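Local coordinates for phenol hydroxylase component phN (Pseudomonas stutzeri, PDB 3U52), which probably hydroxylates phenol to a catechol with molecular oxygen at a carboxylate-bridged diiron centre, as in related bacterial multicomponent monooxygenases, at residues 395-400 with 404-409; 427-432 with 438-443; 268-273 with 322-327; 318-323 with 432-437. One frame throughout, in Å; residues are numbered along the deposited sequence.

Overall arrangement
Interactions 1, 2 and 4 surround a zinc ion held by four cysteines, and interaction 3 lies next to them in a largely helical subunit. Interactions 1, 2 and 4 each contain zinc ligands, with centres 12 to 15 Å apart. The centre of interaction 3 lies about 8 Å from that of interaction 4, and the two share D322 and V323 on helix 321-327. Interactions 2 and 4 share C432 and helix 434-442. Along the chain interaction 3 closes before interactions 1 and 2 open, while interaction 4 reaches from helix 321-327 across 108 residues to the zinc site. Interactions 1 and 2 build the zinc-binding unit; 4 and 3 then connect it, through helix 321-327, to helix 254-283.

Interaction 1 (395-400 with 404-409); sequences LPQLCQ and IPTIFT. With ZN (zinc ion), chain I.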
loop_
_atom_site.group_PDB
_atom_site.type_symbol
_atom_site.label_atom_id
_atom_site.label_comp_id
_atom_site.label_asym_id
_atom_site.label_seq_id
_atom_site.Cartn_x
_atom_site.Cartn_y
_atom_site.Cartn_z
ATOM N N LEU A 395 -12.453 40.714 23.456
ATOM C CA LEU A 395 -11.165 40.376 22.860
ATOM C C LEU A 395 -9.987 40.529 23.877
ATOM O O LEU A 395 -9.981 41.454 24.712
ATOM C CB LEU A 395 -10.894 41.252 21.617
ATOM C CG LEU A 395 -11.783 41.075 20.373
ATOM C CD1 LEU A 395 -11.450 42.130 19.327
ATOM C CD2 LEU A 395 -11.571 39.721 19.778
ATOM N N PRO A 396 -8.988 39.636 23.791
ATOM C CA PRO A 396 -7.823 39.699 24.702
ATOM C C PRO A 396 -6.629 40.515 24.210
ATOM O O PRO A 396 -6.466 40.747 23.014
ATOM C CB PRO A 396 -7.425 38.244 24.791
ATOM C CG PRO A 396 -7.646 37.740 23.409
ATOM C CD PRO A 396 -8.920 38.428 22.939
ATOM N N GLN A 397 -5.787 40.932 25.148
ATOM C CA GLN A 397 -4.463 41.445 24.843
ATOM C C GLN A 397 -3.618 40.306 24.264
ATOM O O GLN A 397 -3.650 39.180 24.785
ATOM C CB GLN A 397 -3.821 41.934 26.144
ATOM C CG GLN A 397 -2.436 42.592 25.950
ATOM C CD GLN A 397 -1.874 43.025 27.283
ATOM O OE1 GLN A 397 -1.431 42.205 28.080
ATOM N NE2 GLN A 397 -1.906 44.310 27.536
ATOM N N LEU A 398 -2.883 40.595 23.186
ATOM C CA LEU A 398 -1.966 39.667 22.557
ATOM C C LEU A 398 -0.534 40.140 22.797
ATOM O O LEU A 398 -0.286 41.370 22.868
ATOM C CB LEU A 398 -2.225 39.632 21.031
ATOM C CG LEU A 398 -3.604 39.169 20.543
ATOM C CD1 LEU A 398 -3.554 39.036 19.015
ATOM C CD2 LEU A 398 -3.979 37.840 21.204
ATOM N N CYS A 399 0.411 39.187 22.898
ATOM C CA CYS A 399 1.830 39.530 22.969
ATOM C C CYS A 399 2.308 40.107 21.641
ATOM O O CYS A 399 2.047 39.533 20.598
ATOM C CB CYS A 399 2.663 38.280 23.258
ATOM S SG CYS A 399 4.439 38.535 23.455
ATOM N N GLN A 400 3.091 41.198 21.702
ATOM C CA GLN A 400 3.606 41.845 20.502
ATOM C C GLN A 400 4.542 40.889 19.676
ATOM O O GLN A 400 4.741 41.082 18.463
ATOM C CB GLN A 400 4.387 43.121 20.892
ATOM C CG GLN A 400 4.828 44.023 19.650
ATOM C CD GLN A 400 3.630 44.554 18.884
ATOM O OE1 GLN A 400 3.615 44.648 17.626
ATOM N NE2 GLN A 400 2.656 44.961 19.613
ATOM N N ILE A 404 0.435 35.192 21.179
ATOM C CA ILE A 404 -0.512 34.429 21.989
ATOM C C ILE A 404 -1.178 35.491 22.934
ATOM O O ILE A 404 -0.511 36.436 23.345
ATOM C CB ILE A 404 0.237 33.339 22.801
ATOM C CG1 ILE A 404 0.970 32.389 21.845
ATOM C CG2 ILE A 404 -0.764 32.492 23.696
ATOM C CD1 ILE A 404 1.781 31.256 22.502
ATOM N N PRO A 405 -2.479 35.343 23.264
ATOM C CA PRO A 405 -3.006 36.191 24.311
ATOM C C PRO A 405 -2.093 36.130 25.539
ATOM O O PRO A 405 -1.452 35.124 25.787
ATOM C CB PRO A 405 -4.326 35.541 24.671
ATOM C CG PRO A 405 -4.760 34.831 23.524
ATOM C CD PRO A 405 -3.509 34.442 22.731
ATOM N N THR A 406 -2.072 37.184 26.332
ATOM C CA THR A 406 -1.183 37.215 27.500
ATOM C C THR A 406 -1.800 36.442 28.679
ATOM O O THR A 406 -2.308 37.017 29.622
ATOM C CB THR A 406 -0.821 38.686 27.862
ATOM O OG1 THR A 406 -2.008 39.473 27.831
ATOM C CG2 THR A 406 0.033 39.233 26.780
ATOM N N ILE A 407 -1.732 35.120 28.618
ATOM C CA ILE A 407 -2.477 34.249 29.550
ATOM C C ILE A 407 -1.520 33.549 30.546
ATOM O O ILE A 407 -1.975 32.811 31.409
ATOM C CB ILE A 407 -3.178 33.093 28.768
ATOM C CG1 ILE A 407 -2.145 32.337 27.923
ATOM C CG2 ILE A 407 -4.209 33.615 27.832
ATOM C CD1 ILE A 407 -2.650 31.024 27.318
ATOM N N PHE A 408 -0.199 33.733 30.364
ATOM C CA PHE A 408 0.805 32.978 31.094
ATOM C C PHE A 408 1.135 33.648 32.412
ATOM O O PHE A 408 1.062 34.853 32.518
ATOM C CB PHE A 408 2.077 32.874 30.241
ATOM C CG PHE A 408 1.844 32.219 28.928
ATOM C CD1 PHE A 408 1.885 32.935 27.754
ATOM C CD2 PHE A 408 1.550 30.869 28.882
ATOM C CE1 PHE A 408 1.627 32.299 26.498
ATOM C CE2 PHE A 408 1.312 30.221 27.655
ATOM C CZ PHE A 408 1.344 30.951 26.473
ATOM N N THR A 409 1.571 32.862 33.391
ATOM C CA THR A 409 1.826 33.367 34.760
ATOM C C THR A 409 3.283 33.335 35.227
ATOM O O THR A 409 4.143 32.653 34.648
ATOM C CB THR A 409 0.918 32.636 35.756
ATOM O OG1 THR A 409 1.099 31.209 35.623
ATOM C CG2 THR A 409 -0.536 32.961 35.481
HETATM ZN ZN ZN I . 5.036 36.267 23.841
#
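The backbones of 395-400 and 404-409 meet in a single bridge at L398 and P405, whose CA atoms are 4.0 Å apart, with the bond pattern of a non-hydrogen-bonded antiparallel pair. This is the closing bridge of a CxxC zinc turn: C399 and C402 lie at and inside the bend, and C432 and C436 complete the Cys4 site. On the zinc side of the bridge C399 N gives a nearly straight bond to I404 O (2.9 Å, 168°); on the other side T406 N reaches Q397 O at 3.0 Å. That second carbonyl is also approached by P405 CA, at 3.1 Å, in a CH···O contact, and so meets two neighbours from the opposing segment.

The side chains repeat the pairing. Q397 is fully extended, with CG anti to its backbone N (chi1 -176°), and its amide end swings across T406. The threonine hydroxyl donates to Q397 OE1 in the carbonyl plane, on a lone pair, at 2.8 Å. T406 CG2 meanwhile turns toward the backbone of L398 and C399. Apolar contact covers the other flank. P396 and P405 lie side by side, and L398 CD2 comes to 3.8 Å from P405 CD. P396 also lines one xenon pocket, while I404 and P405 belong to another, so small apolar sites border this turn. An apolar side chain of another protein chain packs on T406, which places the bridge close to a subunit interface. At the metal, C399 SG binds zinc at 2.4 Å.

Interaction 2 (427-432 with 438-443); sequences ERYHFC and DIFKHE. With ZN (zinc ion), chain I.
D438 OD2 accepts from the hydroxyl of Y320 and pairs with the ammonium of K319, on the helix that sets F440 against Y429 and F431 of strand 427-431. The other carboxylate oxygen, D438 OD1, forms a longer salt bridge with K441 NZ at 3.5 Å, within the same helical turn. The meeting of strand and helix itself is purely aromatic, and it packs the beta hairpin of the YHS region against helix 434-442.

F440 leaves the helix with its first torsion near trans (chi1 176°), which sends the ring over F431 and on to Y429. F431 CZ sits over one face of F440, toward its rim, while F431 CE1 closes on F440 CB at 3.3 Å, a tight approach. At the far end F440 CZ lies over a face of Y429, 3.6 Å from CD2. Both ring pairs are oblique, with planes at 36° for Y429 and 55° for F431. Were F440 an alanine, both strand rings are likely to lose their common neighbour and a gap to open between hairpin and helix. Since C432 binds zinc directly after F431, strand and helix are joined beside the metal by shape-matched aromatic packing, without any hydrogen bond across it.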
loop_
_atom_site.group_PDB
_atom_site.type_symbol
_atom_site.label_atom_id
_atom_site.label_comp_id
_atom_site.label_asym_id
_atom_site.label_seq_id
_atom_site.Cartn_x
_atom_site.Cartn_y
_atom_site.Cartn_z
ATOM N N GLU A 427 5.576 54.961 21.757
ATOM C CA GLU A 427 4.438 54.037 21.614
ATOM C C GLU A 427 4.558 52.964 22.703
ATOM O O GLU A 427 5.641 52.684 23.130
ATOM C CB GLU A 427 4.456 53.354 20.223
ATOM C CG GLU A 427 4.065 54.290 18.994
ATOM C CD GLU A 427 2.571 54.559 18.916
ATOM O OE1 GLU A 427 1.780 53.721 19.429
ATOM O OE2 GLU A 427 2.150 55.611 18.354
ATOM N N ARG A 428 3.470 52.343 23.127
ATOM C CA ARG A 428 3.550 51.365 24.214
ATOM C C ARG A 428 3.382 49.984 23.557
ATOM O O ARG A 428 2.603 49.854 22.608
ATOM C CB ARG A 428 2.451 51.563 25.246
ATOM C CG ARG A 428 2.308 53.046 25.788
ATOM C CD ARG A 428 1.325 53.066 26.959
ATOM N NE ARG A 428 1.298 54.404 27.527
ATOM C CZ ARG A 428 2.222 54.900 28.358
ATOM N NH1 ARG A 428 3.237 54.171 28.780
ATOM N NH2 ARG A 428 2.100 56.150 28.788
ATOM N N TYR A 429 4.098 48.999 24.064
ATOM C CA TYR A 429 4.033 47.612 23.525
ATOM C C TYR A 429 3.965 46.704 24.713
ATOM O O TYR A 429 4.545 47.036 25.759
ATOM C CB TYR A 429 5.251 47.248 22.671
ATOM C CG TYR A 429 5.319 48.135 21.458
ATOM C CD1 TYR A 429 4.515 47.905 20.344
ATOM C CD2 TYR A 429 6.159 49.264 21.464
ATOM C CE1 TYR A 429 4.550 48.786 19.218
ATOM C CE2 TYR A 429 6.178 50.160 20.384
ATOM C CZ TYR A 429 5.366 49.916 19.284
ATOM O OH TYR A 429 5.454 50.771 18.222
ATOM N N HIS A 430 3.286 45.569 24.535
ATOM C CA HIS A 430 3.042 44.600 25.613
ATOM C C HIS A 430 3.486 43.178 25.210
ATOM O O HIS A 430 3.397 42.782 24.020
ATOM C CB HIS A 430 1.555 44.572 25.983
ATOM C CG HIS A 430 1.019 45.925 26.366
ATOM N ND1 HIS A 430 0.908 46.331 27.676
ATOM C CD2 HIS A 430 0.689 46.999 25.608
ATOM C CE1 HIS A 430 0.464 47.578 27.711
ATOM N NE2 HIS A 430 0.327 48.007 26.471
ATOM N N PHE A 431 3.887 42.408 26.227
ATOM C CA PHE A 431 4.465 41.050 26.071
ATOM C C PHE A 431 3.886 40.082 27.101
ATOM O O PHE A 431 3.438 40.509 28.168
ATOM C CB PHE A 431 5.996 41.126 26.205
ATOM C CG PHE A 431 6.588 42.225 25.382
ATOM C CD1 PHE A 431 6.733 42.076 24.002
ATOM C CD2 PHE A 431 6.867 43.463 25.956
ATOM C CE1 PHE A 431 7.204 43.158 23.205
ATOM C CE2 PHE A 431 7.390 44.544 25.168
ATOM C CZ PHE A 431 7.526 44.394 23.813
ATOM N N CYS A 432 3.961 38.778 26.803
ATOM C CA CYS A 432 3.481 37.744 27.742
ATOM C C CYS A 432 4.548 37.358 28.805
ATOM O O CYS A 432 4.220 36.617 29.757
ATOM C CB CYS A 432 3.123 36.502 26.945
ATOM S SG CYS A 432 4.583 35.776 26.109
ATOM N N ASP A 438 12.595 40.501 25.695
ATOM C CA ASP A 438 13.985 40.593 25.268
ATOM C C ASP A 438 14.182 40.452 23.771
ATOM O O ASP A 438 15.075 41.067 23.195
ATOM C CB ASP A 438 14.839 39.538 25.946
ATOM C CG ASP A 438 15.141 39.875 27.395
ATOM O OD1 ASP A 438 14.690 40.956 27.888
ATOM O OD2 ASP A 438 15.805 39.025 28.032
ATOM N N ILE A 439 13.365 39.621 23.137
ATOM C CA ILE A 439 13.403 39.472 21.688
ATOM C C ILE A 439 12.992 40.841 21.056
ATOM O O ILE A 439 13.633 41.345 20.106
ATOM C CB ILE A 439 12.407 38.338 21.227
ATOM C CG1 ILE A 439 12.911 36.974 21.664
ATOM C CG2 ILE A 439 12.177 38.396 19.695
ATOM C CD1 ILE A 439 11.911 35.881 21.559
ATOM N N PHE A 440 11.932 41.449 21.573
ATOM C CA PHE A 440 11.437 42.716 20.968
ATOM C C PHE A 440 12.512 43.794 21.107
ATOM O O PHE A 440 12.762 44.577 20.175
ATOM C CB PHE A 440 10.162 43.160 21.654
ATOM C CG PHE A 440 9.644 44.488 21.173
ATOM C CD1 PHE A 440 8.703 44.529 20.173
ATOM C CD2 PHE A 440 10.135 45.697 21.699
ATOM C CE1 PHE A 440 8.203 45.754 19.697
ATOM C CE2 PHE A 440 9.645 46.929 21.243
ATOM C CZ PHE A 440 8.689 46.953 20.218
ATOM N N LYS A 441 13.160 43.841 22.260
ATOM C CA LYS A 441 14.140 44.900 22.549
ATOM C C LYS A 441 15.352 44.832 21.647
ATOM O O LYS A 441 15.926 45.873 21.322
ATOM C CB LYS A 441 14.569 44.895 24.021
ATOM C CG LYS A 441 13.423 45.308 24.943
ATOM C CD LYS A 441 13.814 45.485 26.392
ATOM C CE LYS A 441 14.694 44.356 26.873
ATOM N NZ LYS A 441 14.750 44.428 28.382
ATOM N N HIS A 442 15.743 43.623 21.237
ATOM C CA HIS A 442 16.842 43.469 20.299
ATOM C C HIS A 442 16.510 43.854 18.829
ATOM O O HIS A 442 17.408 44.289 18.102
ATOM C CB HIS A 442 17.490 42.075 20.419
ATOM C CG HIS A 442 18.817 41.968 19.720
ATOM N ND1 HIS A 442 18.985 41.280 18.535
ATOM C CD2 HIS A 442 20.033 42.482 20.029
ATOM C CE1 HIS A 442 20.242 41.378 18.140
ATOM N NE2 HIS A 442 20.900 42.100 19.027
ATOM N N GLU A 443 15.234 43.731 18.407
ATOM C CA GLU A 443 14.810 43.968 17.020
ATOM C C GLU A 443 13.468 44.696 16.969
ATOM O O GLU A 443 12.494 44.201 16.335
ATOM C CB GLU A 443 14.713 42.647 16.221
ATOM C CG GLU A 443 15.974 41.889 16.114
ATOM C CD GLU A 443 15.779 40.537 15.382
ATOM O OE1 GLU A 443 16.225 40.492 14.191
ATOM O OE2 GLU A 443 15.164 39.556 15.968
HETATM ZN ZN ZN I . 5.036 36.267 23.841
#

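Interaction 3 (268-273 with 322-327); sequences RGFRLL and DVANDA
A324 is the first residue of 322-327 to meet the other helix, and it does so by setting its methyl squarely on the ring of F270. Its CB stands 3.6 Å from the ring centroid and only 7° off the normal, a clear CH-pi contact, while A324 CA approaches F270 CZ at 3.6 Å. This is helix-helix packing in which one large ring lies against a small-residue surface: helix 254-283 supplies the ring and helix 321-327 the alanines. N325 follows, its OD1 bonded to W295 NE1, and the W295 ring in turn meets F270. One turn on from A324, A327 puts CB at the ring edge, in plane, 3.9 Å from F270 CZ.

In F270, CG is swung beside the carbonyl carbon (chi1 169°), which carries the ring across the gap between helices whose nearest CA atoms, those of F270 and A324, are 7.3 Å apart. With a serine at F270 the CH-pi contact goes, and a gap is likely to open beside the methyls of A324 and A327. W267, on the same helix, also meets the ring, so F270 is bordered by aromatic groups as well as by methyls. Helix 254-283 and helix 321-327 are thus held together here mainly by dispersion and close fit.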
loop_
_atom_site.group_PDB
_atom_site.type_symbol
_atom_site.label_atom_id
_atom_site.label_comp_id
_atom_site.label_asym_id
_atom_site.label_seq_id
_atom_site.Cartn_x
_atom_site.Cartn_y
_atom_site.Cartn_z
ATOM N N ARG A 268 10.819 31.496 21.087
ATOM C CA ARG A 268 9.745 31.408 20.089
ATOM C C ARG A 268 9.219 29.967 19.842
ATOM O O ARG A 268 8.014 29.762 19.685
ATOM C CB ARG A 268 10.191 32.048 18.751
ATOM C CG ARG A 268 10.275 33.598 18.835
ATOM C CD ARG A 268 9.756 34.275 17.498
ATOM N NE ARG A 268 8.309 34.100 17.366
ATOM C CZ ARG A 268 7.521 34.864 16.624
ATOM N NH1 ARG A 268 8.034 35.847 15.915
ATOM N NH2 ARG A 268 6.216 34.627 16.564
ATOM N N GLY A 269 10.130 28.995 19.805
ATOM C CA GLY A 269 9.766 27.605 19.621
ATOM C C GLY A 269 8.981 27.111 20.831
ATOM O O GLY A 269 7.962 26.425 20.681
ATOM N N PHE A 270 9.405 27.500 22.030
ATOM C CA PHE A 270 8.653 27.127 23.246
ATOM C C PHE A 270 7.180 27.678 23.215
ATOM O O PHE A 270 6.203 26.973 23.556
ATOM C CB PHE A 270 9.423 27.654 24.493
ATOM C CG PHE A 270 8.642 27.564 25.763
ATOM C CD1 PHE A 270 8.129 26.354 26.197
ATOM C CD2 PHE A 270 8.431 28.698 26.534
ATOM C CE1 PHE A 270 7.410 26.281 27.429
ATOM C CE2 PHE A 270 7.726 28.628 27.740
ATOM C CZ PHE A 270 7.221 27.416 28.170
ATOM N N ARG A 271 7.016 28.942 22.796
ATOM C CA ARG A 271 5.682 29.544 22.713
ATOM C C ARG A 271 4.867 28.839 21.629
ATOM O O ARG A 271 3.688 28.553 21.813
ATOM C CB ARG A 271 5.766 31.079 22.511
ATOM C CG ARG A 271 6.180 31.770 23.833
ATOM C CD ARG A 271 5.068 31.545 24.868
ATOM N NE ARG A 271 5.153 32.494 26.000
ATOM C CZ ARG A 271 5.144 32.153 27.282
ATOM N NH1 ARG A 271 5.096 30.877 27.668
ATOM N NH2 ARG A 271 5.206 33.094 28.194
ATOM N N LEU A 272 5.494 28.536 20.503
ATOM C CA LEU A 272 4.748 27.852 19.449
ATOM C C LEU A 272 4.221 26.465 19.973
ATOM O O LEU A 272 3.069 26.087 19.747
ATOM C CB LEU A 272 5.663 27.673 18.242
ATOM C CG LEU A 272 5.075 26.878 17.086
ATOM C CD1 LEU A 272 3.713 27.488 16.612
ATOM C CD2 LEU A 272 6.079 26.859 16.005
ATOM N N LEU A 273 5.066 25.743 20.692
ATOM C CA LEU A 273 4.736 24.386 21.198
ATOM C C LEU A 273 3.679 24.326 22.305
ATOM O O LEU A 273 3.114 23.246 22.607
ATOM C CB LEU A 273 5.995 23.729 21.763
ATOM C CG LEU A 273 7.010 23.295 20.734
ATOM C CD1 LEU A 273 8.310 22.921 21.500
ATOM C CD2 LEU A 273 6.427 22.109 19.935
ATOM N N ASP A 322 14.848 27.768 32.299
ATOM C CA ASP A 322 14.240 27.500 33.634
ATOM C C ASP A 322 12.771 27.873 33.781
ATOM O O ASP A 322 12.013 27.202 34.483
ATOM C CB ASP A 322 15.009 28.170 34.791
ATOM C CG ASP A 322 15.245 29.722 34.591
ATOM O OD1 ASP A 322 15.918 30.197 33.578
ATOM O OD2 ASP A 322 14.810 30.475 35.518
ATOM N N VAL A 323 12.397 28.986 33.158
ATOM C CA VAL A 323 11.022 29.453 33.167
ATOM C C VAL A 323 10.183 28.420 32.397
ATOM O O VAL A 323 9.075 28.101 32.811
ATOM C CB VAL A 323 10.914 30.878 32.544
ATOM C CG1 VAL A 323 9.500 31.294 32.439
ATOM C CG2 VAL A 323 11.700 31.926 33.361
ATOM N N ALA A 324 10.707 27.908 31.274
ATOM C CA ALA A 324 9.986 26.949 30.423
ATOM C C ALA A 324 9.869 25.590 31.153
ATOM O O ALA A 324 8.809 24.914 31.104
ATOM C CB ALA A 324 10.711 26.799 29.088
ATOM N N ASN A 325 10.952 25.173 31.817
ATOM C CA ASN A 325 10.926 23.895 32.624
ATOM C C ASN A 325 9.844 23.943 33.685
ATOM O O ASN A 325 9.039 23.045 33.775
ATOM C CB ASN A 325 12.289 23.570 33.256
ATOM C CG ASN A 325 13.350 23.356 32.215
ATOM O OD1 ASN A 325 13.041 23.220 31.013
ATOM N ND2 ASN A 325 14.615 23.330 32.641
ATOM N N ASP A 326 9.786 25.048 34.425
ATOM C CA ASP A 326 8.724 25.299 35.384
ATOM C C ASP A 326 7.285 25.436 34.793
ATOM O O ASP A 326 6.337 25.001 35.420
ATOM C CB ASP A 326 9.047 26.556 36.193
ATOM C CG ASP A 326 8.054 26.766 37.324
ATOM O OD1 ASP A 326 8.201 26.072 38.359
ATOM O OD2 ASP A 326 7.114 27.609 37.176
ATOM N N ALA A 327 7.126 26.001 33.581
ATOM C CA ALA A 327 5.786 26.173 32.981
ATOM C C ALA A 327 5.149 24.848 32.561
ATOM O O ALA A 327 3.950 24.789 32.304
ATOM C CB ALA A 327 5.815 27.143 31.760
#

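Interaction 4 (318-323 with 432-437); sequences PKYQDV and CSDGCC. With ZN (zinc ion), chain I.
Y320 turns CG anti to its carbonyl carbon (chi1 -48°), and that rotation lays its ring against D434 and G435 at the start of helix 434-442. The backbone prepares the approach: P318 to Q321 form a type II beta turn, with Y320 in its left-handed third position (phi 65°) and also at the N-cap of helix 321-327. The contact is therefore one of two helix beginnings, the second of which carries part of the Cys4 zinc site.

G435 meets one face of the tyrosine ring with its backbone, CA lying 3.6 Å from Y320 CD1. Having no side chain, the glycine offers only main-chain atoms to the ring. D434 reaches the phenol end at an oblique angle, with D434 CB 3.6 Å from Y320 OH and 3.7 Å from CZ. K319 CG rests over the opposite face of the ring, 3.7 Å above its plane, so backbone and aliphatic chain enclose the ring between them. The polar ends turn to other partners: Y320 OH to D438, and the D434 carboxylate to R420 in a salt bridge.

Behind this surface S433 caps the helix, its OG accepting from C436 N at 3.3 Å along a nearly straight line. The capping bond lies within the turn that carries two zinc ligands, C432 and C436, with C432 SG 2.4 Å from the metal; C399 and C402 supply the other two. The chemistry implies that tyrosine meets the zinc-bearing helix here by van der Waals contact, while its hydroxyl adds a polar tie one helical turn farther on.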
loop_
_atom_site.group_PDB
_atom_site.type_symbol
_atom_site.label_atom_id
_atom_site.label_comp_id
_atom_site.label_asym_id
_atom_site.label_seq_id
_atom_site.Cartn_x
_atom_site.Cartn_y
_atom_site.Cartn_z
ATOM N N PRO A 318 19.874 27.856 26.500
ATOM C CA PRO A 318 19.061 29.061 26.220
ATOM C C PRO A 318 18.592 29.840 27.460
ATOM O O PRO A 318 18.253 29.263 28.507
ATOM C CB PRO A 318 17.833 28.512 25.439
ATOM C CG PRO A 318 18.245 27.170 24.995
ATOM C CD PRO A 318 19.263 26.628 25.935
ATOM N N LYS A 319 18.594 31.156 27.320
ATOM C CA LYS A 319 18.073 32.075 28.345
ATOM C C LYS A 319 16.594 31.757 28.641
ATOM O O LYS A 319 15.818 31.455 27.723
ATOM C CB LYS A 319 18.254 33.494 27.776
ATOM C CG LYS A 319 18.020 34.633 28.696
ATOM C CD LYS A 319 18.557 35.908 28.067
ATOM C CE LYS A 319 17.808 36.228 26.799
ATOM N NZ LYS A 319 18.083 37.609 26.325
ATOM N N TYR A 320 16.206 31.810 29.921
ATOM C CA TYR A 320 14.848 31.446 30.374
ATOM C C TYR A 320 14.464 29.967 30.195
ATOM O O TYR A 320 13.299 29.661 30.338
ATOM C CB TYR A 320 13.703 32.346 29.798
ATOM C CG TYR A 320 14.009 33.820 29.914
ATOM C CD1 TYR A 320 14.228 34.597 28.782
ATOM C CD2 TYR A 320 14.142 34.420 31.161
ATOM C CE1 TYR A 320 14.586 35.936 28.903
ATOM C CE2 TYR A 320 14.466 35.751 31.283
ATOM C CZ TYR A 320 14.695 36.497 30.170
ATOM O OH TYR A 320 15.013 37.835 30.338
ATOM N N GLN A 321 15.398 29.053 29.930
ATOM C CA GLN A 321 14.959 27.659 29.823
ATOM C C GLN A 321 14.363 27.217 31.166
ATOM O O GLN A 321 13.441 26.430 31.161
ATOM C CB GLN A 321 16.063 26.695 29.338
ATOM C CG GLN A 321 17.094 26.378 30.383
ATOM C CD GLN A 321 17.977 25.199 30.044
ATOM O OE1 GLN A 321 17.875 24.580 28.980
ATOM N NE2 GLN A 321 18.874 24.885 30.960
ATOM N N ASP A 322 14.848 27.768 32.299
ATOM C CA ASP A 322 14.240 27.500 33.634
ATOM C C ASP A 322 12.771 27.873 33.781
ATOM O O ASP A 322 12.013 27.202 34.483
ATOM C CB ASP A 322 15.009 28.170 34.791
ATOM C CG ASP A 322 15.245 29.722 34.591
ATOM O OD1 ASP A 322 15.918 30.197 33.578
ATOM O OD2 ASP A 322 14.810 30.475 35.518
ATOM N N VAL A 323 12.397 28.986 33.158
ATOM C CA VAL A 323 11.022 29.453 33.167
ATOM C C VAL A 323 10.183 28.420 32.397
ATOM O O VAL A 323 9.075 28.101 32.811
ATOM C CB VAL A 323 10.914 30.878 32.544
ATOM C CG1 VAL A 323 9.500 31.294 32.439
ATOM C CG2 VAL A 323 11.700 31.926 33.361
ATOM N N CYS A 432 3.961 38.778 26.803
ATOM C CA CYS A 432 3.481 37.744 27.742
ATOM C C CYS A 432 4.548 37.358 28.805
ATOM O O CYS A 432 4.220 36.617 29.757
ATOM C CB CYS A 432 3.123 36.502 26.945
ATOM S SG CYS A 432 4.583 35.776 26.109
ATOM N N SER A 433 5.788 37.813 28.639
ATOM C CA SER A 433 6.927 37.323 29.405
ATOM C C SER A 433 8.185 38.158 29.165
ATOM O O SER A 433 8.238 38.946 28.229
ATOM C CB SER A 433 7.272 35.916 28.940
ATOM O OG SER A 433 7.509 35.968 27.521
ATOM N N ASP A 434 9.214 37.919 29.985
ATOM C CA ASP A 434 10.544 38.478 29.790
ATOM C C ASP A 434 11.132 37.934 28.508
ATOM O O ASP A 434 11.879 38.624 27.852
ATOM C CB ASP A 434 11.471 38.126 30.950
ATOM C CG ASP A 434 11.109 38.864 32.255
ATOM O OD1 ASP A 434 10.885 40.094 32.238
ATOM O OD2 ASP A 434 11.078 38.192 33.297
ATOM N N GLY A 435 10.836 36.695 28.151
ATOM C CA GLY A 435 11.510 36.105 26.994
ATOM C C GLY A 435 11.138 36.836 25.714
ATOM O O GLY A 435 12.001 37.130 24.897
ATOM N N CYS A 436 9.851 37.154 25.570
ATOM C CA CYS A 436 9.336 37.893 24.413
ATOM C C CYS A 436 9.751 39.364 24.484
ATOM O O CYS A 436 10.115 39.957 23.497
ATOM C CB CYS A 436 7.834 37.745 24.344
ATOM S SG CYS A 436 7.270 36.119 23.609
ATOM N N CYS A 437 9.744 39.930 25.677
ATOM C CA CYS A 437 10.260 41.287 25.866
ATOM C C CYS A 437 11.687 41.427 25.348
ATOM O O CYS A 437 11.983 42.367 24.612
ATOM C CB CYS A 437 10.118 41.724 27.348
ATOM S SG CYS A 437 10.445 43.522 27.542
HETATM ZN ZN ZN I . 5.036 36.267 23.841
#